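Local coordinates for Pro-metalloprotease PrtV (Vibrio cholerae, PDB 4L9D), which is a secreted metalloprotease thought to be cytotoxic and to act on host matrix proteins, represented here by its calcium-binding first PKD domain, at residues Trp39-Gly42 against Asn43-Ser47. Numbering follows the deposited sequence.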
ATOM      1  N   TRP A  39       3.785   3.733   1.575  1.00  3.15           N
ATOM      2  CA  TRP A  39       2.475   3.660   0.927  1.00  3.66           C
ATOM      3  C   TRP A  39       2.176   5.005   0.302  1.00  3.52           C
ATOM      4  O   TRP A  39       2.489   6.076   0.855  1.00  3.95           O
ATOM      5  CB  TRP A  39       1.359   3.404   1.993  1.00  4.11           C
ATOM      6  CG  TRP A  39       1.325   2.061   2.577  1.00  3.92           C
ATOM      7  CD1 TRP A  39       2.042   1.617   3.673  1.00  3.75           C
ATOM      8  CD2 TRP A  39       0.538   0.960   2.134  1.00  3.90           C
ATOM      9  NE1 TRP A  39       1.724   0.309   3.948  1.00  3.83           N
ATOM     10  CE2 TRP A  39       0.797  -0.123   3.018  1.00  4.00           C
ATOM     11  CE3 TRP A  39      -0.374   0.770   1.109  1.00  4.24           C
ATOM     12  CZ2 TRP A  39       0.110  -1.350   2.916  1.00  4.75           C
ATOM     13  CZ3 TRP A  39      -1.002  -0.442   0.993  1.00  4.66           C
ATOM     14  CH2 TRP A  39      -0.768  -1.497   1.877  1.00  4.86           C
ATOM     15  N   ASP A  40       1.486   4.931  -0.828  1.00  3.92           N
ATOM     16  CA  ASP A  40       1.189   6.094  -1.666  1.00  3.61           C
ATOM     17  C   ASP A  40      -0.235   5.868  -2.140  1.00  3.54           C
ATOM     18  O   ASP A  40      -0.513   4.947  -2.908  1.00  4.02           O
ATOM     19  CB  ASP A  40       2.248   6.113  -2.749  1.00  4.35           C
ATOM     20  CG  ASP A  40       2.000   6.955  -3.957  1.00  4.17           C
ATOM     21  OD1 ASP A  40       0.906   7.544  -4.121  1.00  4.45           O
ATOM     22  OD2 ASP A  40       2.944   7.021  -4.816  1.00  5.87           O
ATOM     23  N   PHE A  41      -1.192   6.670  -1.643  1.00  3.31           N
ATOM     24  CA  PHE A  41      -2.579   6.362  -1.814  1.00  3.49           C
ATOM     25  C   PHE A  41      -3.200   6.875  -3.110  1.00  3.60           C
ATOM     26  O   PHE A  41      -4.394   6.719  -3.344  1.00  4.23           O
ATOM     27  CB  PHE A  41      -3.368   6.851  -0.584  1.00  3.86           C
ATOM     28  CG  PHE A  41      -2.837   6.291   0.751  1.00  3.67           C
ATOM     29  CD1 PHE A  41      -2.486   4.990   0.903  1.00  4.10           C
ATOM     30  CD2 PHE A  41      -2.752   7.147   1.833  1.00  4.80           C
ATOM     31  CE1 PHE A  41      -2.054   4.510   2.131  1.00  4.32           C
ATOM     32  CE2 PHE A  41      -2.273   6.677   3.069  1.00  5.49           C
ATOM     33  CZ  PHE A  41      -1.971   5.349   3.198  1.00  4.88           C
ATOM     34  N   GLY A  42      -2.392   7.489  -3.965  1.00  3.34           N
ATOM     35  CA  GLY A  42      -2.892   7.915  -5.282  1.00  3.61           C
ATOM     36  C   GLY A  42      -3.674   9.203  -5.227  1.00  3.22           C
ATOM     37  O   GLY A  42      -4.434   9.497  -6.146  1.00  3.76           O
ATOM     38  N   ASN A  43      -3.487   9.993  -4.166  1.00  3.91           N
ATOM     39  CA  ASN A  43      -4.232  11.222  -3.917  1.00  3.59           C
ATOM     40  C   ASN A  43      -3.342  12.315  -3.308  1.00  3.63           C
ATOM     41  O   ASN A  43      -3.899  13.317  -2.830  1.00  4.41           O
ATOM     42  CB  ASN A  43      -5.414  10.944  -2.994  1.00  3.88           C
ATOM     43  CG  ASN A  43      -4.965  10.571  -1.608  1.00  3.68           C
ATOM     44  OD1 ASN A  43      -3.814  10.128  -1.405  1.00  4.02           O
ATOM     45  ND2 ASN A  43      -5.859  10.703  -0.629  1.00  4.35           N
ATOM     46  N   GLY A  44      -2.054  12.087  -3.282  1.00  3.89           N
ATOM     47  CA  GLY A  44      -1.105  13.017  -2.655  1.00  4.42           C
ATOM     48  C   GLY A  44      -0.694  12.640  -1.239  1.00  4.06           C
ATOM     49  O   GLY A  44       0.231  13.194  -0.675  1.00  5.30           O
ATOM     50  N   GLN A  45      -1.429  11.667  -0.632  1.00  3.76           N
ATOM     51  CA  GLN A  45      -1.131  11.209   0.722  1.00  3.81           C
ATOM     52  C   GLN A  45      -0.202  10.024   0.676  1.00  3.61           C
ATOM     53  O   GLN A  45      -0.217   9.183  -0.269  1.00  4.26           O
ATOM     54  CB  GLN A  45      -2.364  10.828   1.480  1.00  3.88           C
ATOM     55  CG  GLN A  45      -3.279  12.032   1.708  1.00  4.69           C
ATOM     56  CD  GLN A  45      -4.590  11.695   2.402  1.00  3.59           C
ATOM     57  OE1 GLN A  45      -5.163  10.603   2.234  1.00  4.27           O
ATOM     58  NE2 GLN A  45      -5.102  12.634   3.204  1.00  4.90           N
ATOM     59  N   THR A  46       0.626   9.883   1.737  1.00  4.26           N
ATOM     60  CA  THR A  46       1.548   8.758   1.923  1.00  3.95           C
ATOM     61  C   THR A  46       1.507   8.282   3.382  1.00  3.99           C
ATOM     62  O   THR A  46       0.995   8.997   4.263  1.00  5.02           O
ATOM     63  CB  THR A  46       2.988   9.169   1.516  1.00  5.60           C
ATOM     64  OG1 THR A  46       3.432  10.168   2.393  1.00  6.90           O
ATOM     65  CG2 THR A  46       3.094   9.609   0.092  1.00  6.95           C
ATOM     66  N   SER A  47       2.114   7.142   3.602  1.00  3.75           N
ATOM     67  CA  SER A  47       2.271   6.622   4.971  1.00  3.77           C
ATOM     68  C   SER A  47       3.501   5.730   5.016  1.00  3.52           C
ATOM     69  O   SER A  47       3.869   5.075   4.016  1.00  4.68           O
ATOM     70  CB  SER A  47       1.044   5.778   5.355  1.00  4.49           C
ATOM     71  OG  SER A  47       1.180   5.235   6.668  1.00  4.93           O
TER
HETATM   72  O   HOH W   1      -0.323   9.866  -3.090  1.00  5.63           O
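A beta hairpin of the PKD domain's immunoglobulin-like sandwich turns back here, pairing the end of strand 34-40 with the short edge strand 46-47. Trp39 and Ser47 form an antiparallel hydrogen-bonded pair: Trp39 N gives to Ser47 O at 2.8 Å, and Ser47 N returns a bond to Trp39 O. Next comes the non-hydrogen-bonded pair Asp40 and Thr46, and a nearly straight bond from Phe41 N to Gln45 O (3.0 Å, 174° at the hydrogen) closes the loop. A water sits inside the bend, donating to Asp40 OD1 and Gln45 O and accepting from Gly44 N at 2.8 Å; Asp40 OD1 also takes a weak direct bond from Gly42 N (3.3 Å), so its carboxylate ties the loop to the strand end.

Trp39 suits the buried side, its indole turned into the sandwich against Val64 and Leu66. Phe41, also buried, stacks on Trp54; the edge of its ring meets Gln45 CB, 3.7 Å from CD2, while the small Ser47 CB comes obliquely to CZ. Gly42 and Gly44 take positive phi angles, and at Gly44 a side chain would also press on the carbonyl O of Asn43. Between them Asn43 makes an Asx turn: with CG between its own backbone N and carbonyl carbon (chi1 68°), OD1 accepts from Gln45 N at 2.9 Å, while Asn43 ND2 donates to Gln45 OE1, approaching from above the plane of that carbonyl.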